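Local coordinates for FERM, RhoGEF and pleckstrin domain protein 2 (Danio rerio, PDB 6D21) that probably acts, as a whole protein, as a guanine nucleotide exchange factor activating RAC1, its FERM domain, the part modelled here, being linked to membrane targeting, at residues A209-G212 / L213-F216. Residues are numbered along the deposited sequence; the frame is centred on the assembly and turned at random.
Sequences AHMG and LQVF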
loop_
_atom_site.group_PDB
_atom_site.type_symbol
_atom_site.label_atom_id
_atom_site.label_comp_id
_atom_site.label_asym_id
_atom_site.label_seq_id
_atom_site.Cartn_x
_atom_site.Cartn_y
_atom_site.Cartn_z
ATOM N N ALA A 209 -8.971 3.960 5.303
ATOM C CA ALA A 209 -8.329 4.906 4.404
ATOM C C ALA A 209 -8.425 6.310 4.976
ATOM O O ALA A 209 -8.960 6.494 6.071
ATOM C CB ALA A 209 -8.964 4.837 3.036
ATOM N N HIS A 210 -7.922 7.300 4.234
ATOM C CA HIS A 210 -7.778 8.662 4.760
ATOM C C HIS A 210 -9.084 9.252 5.287
ATOM O O HIS A 210 -9.058 10.078 6.198
ATOM C CB HIS A 210 -7.196 9.605 3.692
ATOM C CG HIS A 210 -7.996 9.659 2.431
ATOM N ND1 HIS A 210 -9.066 10.514 2.259
ATOM C CD2 HIS A 210 -7.880 8.963 1.276
ATOM C CE1 HIS A 210 -9.577 10.338 1.053
ATOM N NE2 HIS A 210 -8.878 9.398 0.438
ATOM N N MET A 211 -10.214 8.815 4.733
ATOM C CA MET A 211 -11.511 9.397 5.097
ATOM C C MET A 211 -12.223 8.614 6.200
ATOM O O MET A 211 -13.159 9.119 6.829
ATOM C CB MET A 211 -12.424 9.471 3.868
ATOM C CG MET A 211 -13.155 8.159 3.527
ATOM S SD MET A 211 -12.147 6.740 3.012
ATOM C CE MET A 211 -11.557 7.256 1.395
ATOM N N GLY A 212 -11.816 7.366 6.411
ATOM C CA GLY A 212 -12.490 6.535 7.392
ATOM C C GLY A 212 -12.546 5.075 6.999
ATOM O O GLY A 212 -11.642 4.583 6.323
ATOM N N LEU A 213 -13.593 4.366 7.419
ATOM C CA LEU A 213 -13.640 2.924 7.149
ATOM C C LEU A 213 -14.452 2.610 5.896
ATOM O O LEU A 213 -15.379 3.337 5.534
ATOM C CB LEU A 213 -14.200 2.156 8.347
ATOM C CG LEU A 213 -13.166 1.699 9.383
ATOM C CD1 LEU A 213 -12.551 2.872 10.143
ATOM C CD2 LEU A 213 -13.775 0.725 10.350
ATOM N N GLN A 214 -14.087 1.530 5.224
ATOM C CA GLN A 214 -14.839 1.086 4.062
ATOM C C GLN A 214 -15.256 -0.365 4.210
ATOM O O GLN A 214 -14.598 -1.146 4.892
ATOM C CB GLN A 214 -14.026 1.252 2.786
ATOM C CG GLN A 214 -13.718 2.672 2.452
ATOM C CD GLN A 214 -12.488 2.781 1.575
ATOM O OE1 GLN A 214 -11.657 1.875 1.540
ATOM N NE2 GLN A 214 -12.361 3.896 0.866
ATOM N N VAL A 215 -16.363 -0.707 3.561
ATOM C CA VAL A 215 -16.878 -2.060 3.575
ATOM C C VAL A 215 -17.028 -2.536 2.145
ATOM O O VAL A 215 -17.678 -1.874 1.324
ATOM C CB VAL A 215 -18.236 -2.153 4.291
ATOM C CG1 VAL A 215 -18.718 -3.594 4.293
ATOM C CG2 VAL A 215 -18.124 -1.617 5.707
ATOM N N PHE A 216 -16.418 -3.675 1.841
ATOM C CA PHE A 216 -16.512 -4.238 0.504
ATOM C C PHE A 216 -17.188 -5.584 0.519
ATOM O O PHE A 216 -16.990 -6.373 1.437
ATOM C CB PHE A 216 -15.134 -4.391 -0.118
ATOM C CG PHE A 216 -14.507 -3.103 -0.543
ATOM C CD1 PHE A 216 -13.816 -2.318 0.371
ATOM C CD2 PHE A 216 -14.570 -2.693 -1.867
ATOM C CE1 PHE A 216 -13.214 -1.141 -0.026
ATOM C CE2 PHE A 216 -13.972 -1.520 -2.274
ATOM C CZ PHE A 216 -13.292 -0.734 -1.354
#
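Met-211 and Gln-214 meet in a local side-chain contact at a beta hairpin in the PH-like lobe of the FERM domain, where strand 203-209 turns back into strand 212-217. The reversal is a type I turn from Ala-209 to Gly-212. Its ends are paired twice: Ala-209 N donates to Gly-212 O (2.9 Å) and Gly-212 N to Ala-209 O (3.0 Å). Gly-212 leaves the turn with a phi of 146°, a shape glycine adopts readily because it has no CB to meet the carbonyl oxygen of the residue before.

The flexible thioether of Met-211 folds back over the turn. Its CG sits between the backbone N and the carbonyl carbon (chi1 82°), and further bends at the next two torsions bring the methyl round to the amide of Gln-214. The glutamine chain, extended beyond CG, crosses the methionine at about a right angle. Gln-214 NE2 lies 3.5 Å from Met-211 CE and 3.6 Å from Met-211 SD, a van der Waals contact, while the small Ala-209 approaches the same nitrogen with CB at 4.1 Å. The far side of the Met-211 methyl, CE, lies 3.5 Å above one face of the His-210 ring, offset toward its rim. Glutamine suits its place because its long, planar amide reaches back to the turn with its nitrogen while OE1 lies in plane at the edge of the Phe-216 ring.

Leu-213 turns its branched side chain instead to the hydrophobic interior, touching Phe-240 and Ile-242 of strand 239-244 and Cys-273 of helix 263-281. Strand 212-217 itself runs between antiparallel neighbours 203-209 and 220-226, and just beyond the latter Trp-227 hydrogen-bonds through NE1 to His-210 O.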